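Local coordinates for tRNA (uracil(54)-C(5))-methyltransferase (Pyrococcus abyssi, PDB 2JJQ), which methylates carbon 5 of the uridine at position 54 of tRNA, using S-adenosyl-L-methionine as methyl donor and releasing S-adenosyl-L-homocysteine, at residues 198-207 with 250-258; 25-33 with 103-111. One frame throughout, in Å; residues are numbered along the deposited sequence.

Contact 1: residues 198-207 with 250-258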
loop_
_atom_site.group_PDB
_atom_site.type_symbol
_atom_site.label_atom_id
_atom_site.label_comp_id
_atom_site.label_asym_id
_atom_site.label_seq_id
_atom_site.Cartn_x
_atom_site.Cartn_y
_atom_site.Cartn_z
ATOM N N ARG A 198 -11.649 -0.539 -6.874
ATOM C CA ARG A 198 -10.707 0.570 -6.891
ATOM C C ARG A 198 -11.447 1.852 -7.138
ATOM O O ARG A 198 -12.508 1.852 -7.812
ATOM C CB ARG A 198 -9.635 0.336 -7.966
ATOM C CG ARG A 198 -8.910 -0.989 -7.735
ATOM C CD ARG A 198 -7.743 -1.223 -8.664
ATOM N NE ARG A 198 -6.623 -0.387 -8.220
ATOM C CZ ARG A 198 -5.355 -0.573 -8.569
ATOM N NH1 ARG A 198 -5.023 -1.568 -9.390
ATOM N NH2 ARG A 198 -4.439 0.269 -8.109
ATOM N N GLU A 199 -10.934 2.968 -6.610
ATOM C CA GLU A 199 -11.552 4.223 -6.970
ATOM C C GLU A 199 -10.591 5.389 -6.956
ATOM O O GLU A 199 -9.587 5.363 -6.230
ATOM C CB GLU A 199 -12.796 4.544 -6.118
ATOM C CG GLU A 199 -12.562 5.094 -4.806
ATOM C CD GLU A 199 -13.886 5.378 -4.045
ATOM O OE1 GLU A 199 -14.988 5.418 -4.662
ATOM O OE2 GLU A 199 -13.803 5.542 -2.815
ATOM N N GLY A 200 -10.894 6.383 -7.763
ATOM C CA GLY A 200 -10.072 7.606 -7.788
ATOM C C GLY A 200 -10.719 8.538 -6.803
ATOM O O GLY A 200 -11.892 8.970 -6.993
ATOM N N LYS A 201 -10.011 8.847 -5.733
ATOM C CA LYS A 201 -10.620 9.753 -4.699
ATOM C C LYS A 201 -10.870 11.157 -5.262
ATOM O O LYS A 201 -11.845 11.831 -4.849
ATOM C CB LYS A 201 -9.728 9.837 -3.454
ATOM C CG LYS A 201 -9.463 8.474 -2.809
ATOM C CD LYS A 201 -10.772 7.777 -2.381
ATOM C CE LYS A 201 -10.479 6.415 -1.838
ATOM N NZ LYS A 201 -11.641 5.848 -1.148
ATOM N N PHE A 202 -10.043 11.590 -6.215
ATOM C CA PHE A 202 -10.106 12.965 -6.732
ATOM C C PHE A 202 -10.840 13.071 -8.074
ATOM O O PHE A 202 -10.996 14.170 -8.613
ATOM C CB PHE A 202 -8.714 13.601 -6.811
ATOM C CG PHE A 202 -8.043 13.652 -5.463
ATOM C CD1 PHE A 202 -8.503 14.546 -4.499
ATOM C CD2 PHE A 202 -7.046 12.732 -5.136
ATOM C CE1 PHE A 202 -7.906 14.548 -3.220
ATOM C CE2 PHE A 202 -6.463 12.721 -3.894
ATOM C CZ PHE A 202 -6.911 13.626 -2.936
ATOM N N THR A 203 -11.244 11.931 -8.630
ATOM C CA THR A 203 -11.947 11.898 -9.902
ATOM C C THR A 203 -13.342 11.299 -9.764
ATOM O O THR A 203 -14.155 11.485 -10.660
ATOM C CB THR A 203 -11.246 10.988 -10.935
ATOM O OG1 THR A 203 -11.191 9.664 -10.396
ATOM C CG2 THR A 203 -9.842 11.481 -11.229
ATOM N N GLU A 204 -13.591 10.613 -8.643
ATOM C CA GLU A 204 -14.804 9.861 -8.339
ATOM C C GLU A 204 -15.061 8.675 -9.292
ATOM O O GLU A 204 -16.157 8.198 -9.376
ATOM C CB GLU A 204 -16.012 10.778 -8.221
ATOM C CG GLU A 204 -15.749 11.908 -7.253
ATOM C CD GLU A 204 -16.946 12.821 -7.041
ATOM O OE1 GLU A 204 -17.505 13.335 -8.030
ATOM O OE2 GLU A 204 -17.305 13.049 -5.875
ATOM N N GLU A 205 -14.067 8.207 -10.012
ATOM C CA GLU A 205 -14.318 7.085 -10.914
ATOM C C GLU A 205 -14.126 5.809 -10.103
ATOM O O GLU A 205 -13.267 5.790 -9.220
ATOM C CB GLU A 205 -13.332 7.118 -12.045
ATOM C CG GLU A 205 -13.663 8.250 -12.972
ATOM C CD GLU A 205 -12.766 8.396 -14.152
ATOM O OE1 GLU A 205 -11.809 7.598 -14.378
ATOM O OE2 GLU A 205 -13.072 9.358 -14.891
ATOM N N VAL A 206 -14.892 4.759 -10.433
ATOM C CA VAL A 206 -14.828 3.523 -9.684
ATOM C C VAL A 206 -14.673 2.369 -10.658
ATOM O O VAL A 206 -15.368 2.308 -11.685
ATOM C CB VAL A 206 -16.127 3.286 -8.923
ATOM C CG1 VAL A 206 -16.024 2.034 -8.040
ATOM C CG2 VAL A 206 -16.417 4.507 -8.067
ATOM N N MET A 207 -13.772 1.464 -10.334
ATOM C CA MET A 207 -13.566 0.227 -11.096
ATOM C C MET A 207 -13.837 -0.994 -10.210
ATOM O O MET A 207 -13.430 -1.032 -9.042
ATOM C CB MET A 207 -12.109 0.188 -11.564
ATOM C CG MET A 207 -11.689 -1.226 -12.128
ATOM S SD MET A 207 -9.941 -1.185 -12.597
ATOM C CE MET A 207 -10.065 -0.083 -14.020
ATOM N N GLY A 250 -17.394 -0.639 -20.036
ATOM C CA GLY A 250 -17.134 0.747 -19.648
ATOM C C GLY A 250 -15.686 1.077 -19.925
ATOM O O GLY A 250 -15.130 0.643 -20.932
ATOM N N LYS A 251 -15.063 1.863 -19.044
ATOM C CA LYS A 251 -13.733 2.385 -19.331
ATOM C C LYS A 251 -12.652 1.323 -19.180
ATOM O O LYS A 251 -12.696 0.494 -18.256
ATOM C CB LYS A 251 -13.402 3.553 -18.384
ATOM C CG LYS A 251 -14.278 4.765 -18.547
ATOM C CD LYS A 251 -13.868 5.903 -17.608
ATOM C CE LYS A 251 -15.095 6.792 -17.270
ATOM N NZ LYS A 251 -14.825 8.267 -17.284
ATOM N N GLU A 252 -11.703 1.319 -20.104
ATOM C CA GLU A 252 -10.605 0.385 -19.981
ATOM C C GLU A 252 -9.776 0.746 -18.723
ATOM O O GLU A 252 -9.236 -0.126 -18.052
ATOM C CB GLU A 252 -9.719 0.443 -21.205
ATOM C CG GLU A 252 -8.651 -0.614 -21.209
ATOM C CD GLU A 252 -7.750 -0.524 -22.403
ATOM O OE1 GLU A 252 -7.769 0.505 -23.084
ATOM O OE2 GLU A 252 -6.972 -1.495 -22.633
ATOM N N PHE A 253 -9.672 2.033 -18.424
ATOM C CA PHE A 253 -8.890 2.445 -17.221
ATOM C C PHE A 253 -9.702 3.475 -16.472
ATOM O O PHE A 253 -10.388 4.298 -17.109
ATOM C CB PHE A 253 -7.558 3.129 -17.568
ATOM C CG PHE A 253 -6.661 2.352 -18.429
ATOM C CD1 PHE A 253 -5.769 1.464 -17.877
ATOM C CD2 PHE A 253 -6.691 2.519 -19.810
ATOM C CE1 PHE A 253 -4.871 0.716 -18.706
ATOM C CE2 PHE A 253 -5.802 1.787 -20.621
ATOM C CZ PHE A 253 -4.918 0.916 -20.076
ATOM N N ILE A 254 -9.661 3.465 -15.140
ATOM C CA ILE A 254 -10.077 4.702 -14.466
ATOM C C ILE A 254 -8.859 5.582 -14.166
ATOM O O ILE A 254 -7.709 5.178 -14.408
ATOM C CB ILE A 254 -10.882 4.444 -13.169
ATOM C CG1 ILE A 254 -10.014 3.686 -12.145
ATOM C CG2 ILE A 254 -12.219 3.651 -13.562
ATOM C CD1 ILE A 254 -10.660 3.620 -10.707
ATOM N N ARG A 255 -9.123 6.772 -13.652
ATOM C CA ARG A 255 -8.015 7.652 -13.311
ATOM C C ARG A 255 -8.057 8.092 -11.865
ATOM O O ARG A 255 -9.131 8.297 -11.261
ATOM C CB ARG A 255 -8.039 8.937 -14.133
ATOM C CG ARG A 255 -7.699 8.762 -15.589
ATOM C CD ARG A 255 -7.930 10.083 -16.340
ATOM N NE ARG A 255 -7.767 9.835 -17.795
ATOM C CZ ARG A 255 -7.195 10.692 -18.658
ATOM N NH1 ARG A 255 -6.709 11.869 -18.251
ATOM N NH2 ARG A 255 -7.101 10.378 -19.941
ATOM N N GLU A 256 -6.866 8.281 -11.330
ATOM C CA GLU A 256 -6.739 9.022 -10.065
ATOM C C GLU A 256 -5.998 10.296 -10.449
ATOM O O GLU A 256 -5.218 10.325 -11.408
ATOM C CB GLU A 256 -5.900 8.258 -9.026
ATOM C CG GLU A 256 -5.679 9.043 -7.698
ATOM C CD GLU A 256 -7.017 9.360 -7.017
ATOM O OE1 GLU A 256 -7.373 8.630 -6.070
ATOM O OE2 GLU A 256 -7.712 10.301 -7.470
ATOM N N ARG A 257 -6.248 11.358 -9.705
ATOM C CA ARG A 257 -5.572 12.604 -10.007
ATOM C C ARG A 257 -4.880 13.139 -8.772
ATOM O O ARG A 257 -5.532 13.293 -7.712
ATOM C CB ARG A 257 -6.605 13.630 -10.526
ATOM C CG ARG A 257 -6.035 15.011 -10.652
ATOM C CD ARG A 257 -7.027 15.921 -11.395
ATOM N NE ARG A 257 -6.770 15.800 -12.815
ATOM C CZ ARG A 257 -6.320 16.821 -13.544
ATOM N NH1 ARG A 257 -6.165 18.013 -12.969
ATOM N NH2 ARG A 257 -6.057 16.669 -14.830
ATOM N N LEU A 258 -3.561 13.384 -8.880
ATOM C CA LEU A 258 -2.804 14.052 -7.793
ATOM C C LEU A 258 -2.474 15.459 -8.229
ATOM O O LEU A 258 -1.678 15.657 -9.142
ATOM C CB LEU A 258 -1.491 13.285 -7.533
ATOM C CG LEU A 258 -1.692 11.760 -7.265
ATOM C CD1 LEU A 258 -0.288 11.212 -6.785
ATOM C CD2 LEU A 258 -2.763 11.505 -6.220
HETATM O O HOH W 1 -10.704 7.730 -17.026
#

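Contact 2: residues 25-33 with 103-111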
loop_
_atom_site.group_PDB
_atom_site.type_symbol
_atom_site.label_atom_id
_atom_site.label_comp_id
_atom_site.label_asym_id
_atom_site.label_seq_id
_atom_site.Cartn_x
_atom_site.Cartn_y
_atom_site.Cartn_z
ATOM N N ILE A 25 0.061 -2.763 30.091
ATOM C CA ILE A 25 0.838 -2.675 28.854
ATOM C C ILE A 25 1.607 -1.372 28.890
ATOM O O ILE A 25 1.030 -0.340 29.175
ATOM C CB ILE A 25 -0.093 -2.794 27.639
ATOM C CG1 ILE A 25 -0.579 -4.231 27.553
ATOM C CG2 ILE A 25 0.652 -2.577 26.342
ATOM C CD1 ILE A 25 -1.931 -4.409 27.946
ATOM N N ARG A 26 2.924 -1.408 28.660
ATOM C CA ARG A 26 3.734 -0.199 28.763
ATOM C C ARG A 26 4.015 0.451 27.420
ATOM O O ARG A 26 4.114 1.680 27.318
ATOM C CB ARG A 26 5.059 -0.496 29.446
ATOM C CG ARG A 26 4.889 -1.068 30.856
ATOM C CD ARG A 26 4.401 -0.051 31.918
ATOM N NE ARG A 26 4.302 -0.675 33.242
ATOM C CZ ARG A 26 3.677 -0.129 34.287
ATOM N NH1 ARG A 26 3.088 1.056 34.155
ATOM N NH2 ARG A 26 3.628 -0.777 35.459
ATOM N N LYS A 27 4.156 -0.380 26.389
ATOM C CA LYS A 27 4.439 0.140 25.062
ATOM C C LYS A 27 4.024 -0.893 24.005
ATOM O O LYS A 27 3.599 -2.012 24.325
ATOM C CB LYS A 27 5.936 0.464 24.942
ATOM C CG LYS A 27 6.823 -0.756 24.801
ATOM C CD LYS A 27 8.180 -0.369 24.258
ATOM C CE LYS A 27 8.679 -1.361 23.247
ATOM N NZ LYS A 27 9.880 -0.813 22.522
ATOM N N LEU A 28 4.117 -0.482 22.737
ATOM C CA LEU A 28 3.905 -1.385 21.628
ATOM C C LEU A 28 5.280 -1.711 21.040
ATOM O O LEU A 28 6.160 -0.847 20.980
ATOM C CB LEU A 28 3.043 -0.709 20.541
ATOM C CG LEU A 28 1.675 -0.237 21.035
ATOM C CD1 LEU A 28 0.811 0.335 19.903
ATOM C CD2 LEU A 28 0.949 -1.386 21.704
ATOM N N ASN A 29 5.461 -2.914 20.561
ATOM C CA ASN A 29 6.702 -3.149 19.850
ATOM C C ASN A 29 6.552 -2.661 18.397
ATOM O O ASN A 29 5.504 -2.090 18.010
ATOM C CB ASN A 29 7.163 -4.603 19.969
ATOM C CG ASN A 29 6.357 -5.544 19.133
ATOM O OD1 ASN A 29 5.420 -5.154 18.427
ATOM N ND2 ASN A 29 6.700 -6.830 19.222
ATOM N N ASP A 30 7.575 -2.910 17.592
ATOM C CA ASP A 30 7.580 -2.378 16.238
ATOM C C ASP A 30 6.482 -2.971 15.338
ATOM O O ASP A 30 6.129 -2.341 14.345
ATOM C CB ASP A 30 8.975 -2.516 15.599
ATOM C CG ASP A 30 9.970 -1.482 16.114
ATOM O OD1 ASP A 30 9.665 -0.699 17.041
ATOM O OD2 ASP A 30 11.099 -1.459 15.592
ATOM N N ASP A 31 5.955 -4.160 15.646
ATOM C CA ASP A 31 4.807 -4.689 14.889
ATOM C C ASP A 31 3.472 -4.249 15.474
ATOM O O ASP A 31 2.406 -4.611 15.007
ATOM C CB ASP A 31 4.849 -6.221 14.765
ATOM C CG ASP A 31 6.121 -6.712 14.072
ATOM O OD1 ASP A 31 6.374 -6.286 12.921
ATOM O OD2 ASP A 31 6.882 -7.491 14.694
ATOM N N GLY A 32 3.515 -3.437 16.507
ATOM C CA GLY A 32 2.263 -2.970 17.056
ATOM C C GLY A 32 1.711 -3.790 18.195
ATOM O O GLY A 32 0.588 -3.546 18.622
ATOM N N PHE A 33 2.477 -4.739 18.726
ATOM C CA PHE A 33 1.944 -5.604 19.797
ATOM C C PHE A 33 2.268 -5.017 21.162
ATOM O O PHE A 33 3.373 -4.510 21.352
ATOM C CB PHE A 33 2.537 -7.014 19.706
ATOM C CG PHE A 33 2.229 -7.686 18.400
ATOM C CD1 PHE A 33 1.067 -7.365 17.720
ATOM C CD2 PHE A 33 3.099 -8.577 17.837
ATOM C CE1 PHE A 33 0.769 -7.946 16.497
ATOM C CE2 PHE A 33 2.808 -9.173 16.613
ATOM C CZ PHE A 33 1.651 -8.857 15.946
ATOM N N PHE A 103 3.259 6.586 18.247
ATOM C CA PHE A 103 3.903 5.289 18.150
ATOM C C PHE A 103 4.885 5.279 16.964
ATOM O O PHE A 103 6.001 4.746 17.072
ATOM C CB PHE A 103 2.831 4.194 17.959
ATOM C CG PHE A 103 3.378 2.892 17.377
ATOM C CD1 PHE A 103 3.989 1.980 18.199
ATOM C CD2 PHE A 103 3.267 2.596 16.011
ATOM C CE1 PHE A 103 4.474 0.780 17.700
ATOM C CE2 PHE A 103 3.751 1.419 15.480
ATOM C CZ PHE A 103 4.415 0.496 16.336
ATOM N N LYS A 104 4.476 5.856 15.839
ATOM C CA LYS A 104 5.305 5.883 14.631
ATOM C C LYS A 104 6.517 6.789 14.826
ATOM O O LYS A 104 7.610 6.436 14.406
ATOM C CB LYS A 104 4.469 6.288 13.398
ATOM C CG LYS A 104 3.619 5.074 13.000
ATOM C CD LYS A 104 2.557 5.371 11.970
ATOM C CE LYS A 104 1.882 4.052 11.559
ATOM N NZ LYS A 104 0.825 4.155 10.462
ATOM N N ARG A 105 6.331 7.930 15.483
ATOM C CA ARG A 105 7.477 8.800 15.810
ATOM C C ARG A 105 8.508 8.074 16.643
ATOM O O ARG A 105 9.693 8.094 16.339
ATOM C CB ARG A 105 7.029 10.088 16.492
ATOM C CG ARG A 105 6.335 10.962 15.508
ATOM C CD ARG A 105 6.244 12.341 16.080
ATOM N NE ARG A 105 5.401 12.310 17.255
ATOM C CZ ARG A 105 4.108 12.618 17.233
ATOM N NH1 ARG A 105 3.532 12.975 16.089
ATOM N NH2 ARG A 105 3.402 12.570 18.354
ATOM N N LYS A 106 8.044 7.416 17.681
ATOM C CA LYS A 106 8.931 6.703 18.595
ATOM C C LYS A 106 9.667 5.548 17.891
ATOM O O LYS A 106 10.891 5.370 18.037
ATOM C CB LYS A 106 8.109 6.186 19.771
ATOM C CG LYS A 106 7.733 7.291 20.787
ATOM C CD LYS A 106 6.808 6.678 21.859
ATOM C CE LYS A 106 6.256 7.693 22.897
ATOM N NZ LYS A 106 7.283 8.686 23.407
ATOM N N LYS A 107 8.918 4.767 17.110
ATOM C CA LYS A 107 9.506 3.684 16.310
ATOM C C LYS A 107 10.608 4.142 15.365
ATOM O O LYS A 107 11.702 3.546 15.327
ATOM C CB LYS A 107 8.396 2.979 15.533
ATOM C CG LYS A 107 8.922 1.843 14.677
ATOM C CD LYS A 107 7.697 1.183 14.034
ATOM C CE LYS A 107 8.074 0.275 12.913
ATOM N NZ LYS A 107 6.822 -0.350 12.295
ATOM N N LEU A 108 10.357 5.240 14.627
ATOM C CA LEU A 108 11.359 5.781 13.694
ATOM C C LEU A 108 12.590 6.274 14.437
ATOM O O LEU A 108 13.724 6.069 13.968
ATOM C CB LEU A 108 10.789 6.946 12.843
ATOM C CG LEU A 108 9.783 6.419 11.791
ATOM C CD1 LEU A 108 9.064 7.610 11.152
ATOM C CD2 LEU A 108 10.521 5.537 10.747
ATOM N N LYS A 109 12.377 6.976 15.530
ATOM C CA LYS A 109 13.521 7.452 16.321
ATOM C C LYS A 109 14.362 6.268 16.807
ATOM O O LYS A 109 15.575 6.310 16.720
ATOM C CB LYS A 109 13.049 8.296 17.516
ATOM C CG LYS A 109 14.219 8.901 18.313
ATOM C CD LYS A 109 13.705 9.954 19.322
ATOM C CE LYS A 109 12.961 9.324 20.483
ATOM N NZ LYS A 109 12.317 10.392 21.355
ATOM N N ARG A 110 13.724 5.194 17.296
ATOM C CA ARG A 110 14.438 3.935 17.689
ATOM C C ARG A 110 15.281 3.332 16.571
ATOM O O ARG A 110 16.453 2.954 16.772
ATOM C CB ARG A 110 13.440 2.814 18.102
ATOM C CG ARG A 110 12.516 3.125 19.311
ATOM C CD ARG A 110 11.934 1.887 20.012
ATOM N NE ARG A 110 10.804 1.267 19.318
ATOM C CZ ARG A 110 9.529 1.595 19.528
ATOM N NH1 ARG A 110 9.239 2.569 20.398
ATOM N NH2 ARG A 110 8.537 0.943 18.885
ATOM N N ILE A 111 14.693 3.229 15.377
ATOM C CA ILE A 111 15.358 2.618 14.234
ATOM C C ILE A 111 16.448 3.487 13.589
ATOM O O ILE A 111 17.535 3.002 13.274
ATOM C CB ILE A 111 14.282 2.200 13.190
ATOM C CG1 ILE A 111 13.410 1.065 13.782
ATOM C CG2 ILE A 111 14.937 1.843 11.799
ATOM C CD1 ILE A 111 12.089 0.782 12.953
#

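Contact 1: residues 198-207 with 250-258
Ile-254, Glu-205 and Glu-256 carry the packing of strand 254-258, which pairs with strand 261-265, against the turn of the antiparallel beta hairpin formed by strands 192-199 and 206-212 of a separate five-stranded mixed sheet. Ile-254, beta-branched and apolar, suits the buried end: its CD1 lies 3.8 Å from Met-207 CB. The extended chain of Glu-205 packs its CB against Ile-254 CG2 and carries the carboxylate on to the backbone, where OE1 accepts Arg-255 N at 2.9 Å, met on the anti side and 32° out of the carboxylate plane; a water donates to the same oxygen. Lys-251 NZ makes a salt bridge to Glu-205 OE2 from above that plane, at 3.2 Å.

At the hairpin turn Glu-256 folds back, its chain bent at CB-CG (chi2 60°), and offers both oxygens on their syn sides: OE1 to Lys-201 N at 2.7 Å and OE2 to Phe-202 N at 2.9 Å. OE2 also takes Arg-257 N with its anti lone pair, and Ser-275 bonds OE1. Thr-203 OG1 gives its proton to Arg-255 O at 2.6 Å and accepts from Glu-205 N in an ST turn. Two glutamates thus satisfy opposing backbone N-H groups, and the donors round buried Glu-256 would be expected to stabilise its negative charge.

Contact 2: residues 25-33 with 103-111
Asp-30 takes hold of helix 97-112 through Lys-107 and Arg-110, from a type I beta turn (Asn-29 to Gly-32) that follows strand 24-28 of the N-terminal TRAM-like domain. Arg-110 NH2 meets Asp-30 OD1 at 2.7 Å in a salt bridge, with an N-H...O angle of 158°, and Arg-110 NE adds a weak bond to the same oxygen. The carboxylate and guanidinium planes are nearly coplanar, 22° apart, so the acid lies at the edge of the guanidinium and its faces remain for other neighbours. Lys-107 CA lies over one of them. Over the other stands Lys-27 NZ, 3.9 Å from Arg-110 NE, a pairing of like charges that the nearby aspartate probably eases.

One turn of helix before Arg-110, Lys-107 runs out straight, with CG anti to the backbone N (chi1 180°), and its NZ donates to Asp-30 O at 2.9 Å, in the carbonyl plane. A long, flexible lysine suits this place because its amine also reaches Pro-416 O, and thereby ties the turn to a loop of the catalytic domain. On the way its methylenes pass the acid, CG lying 3.5 Å from Asp-30 OD1. Asp-30 OD2 faces the methyl CD1 of Ile-111 instead.

Apolar packing lies beyond. Phe-103 crosses Leu-28 at about a right angle, with CE1 3.5 Å from Leu-28 CB; Leu-95 also touches Leu-28, and Pro-416 touches Phe-103. Glycine suits position 32, since at its backbone angles a side chain would jam against the preceding carbonyl. Gly-32 N closes the turn on Asn-29 O, and the same oxygen sits in the plane of the Phe-103 ring at its edge, 3.1 Å from CE1.

Contact 1 and contact 2 lie on opposite sides of the chain's centre, with centres 35 Å apart and nearest atoms about 17 Å apart. In contact 1 the side chain of Glu-256 is about 8 Å from that of Gln-272, which binds S-adenosyl-L-methionine, and the side chain of Arg-198 is about 9 Å from the bound S-adenosyl-L-homocysteine. In contact 2 the side chain of Lys-107 is about 9 Å from that of Cys-387, the predicted nucleophile. Contact 1 thus lies nearer the cofactor site, without touching it, and contact 2 joins the TRAM-like domain to a helix not far from the predicted nucleophile, a position consistent with the tRNA site that is probably formed where the three regions meet.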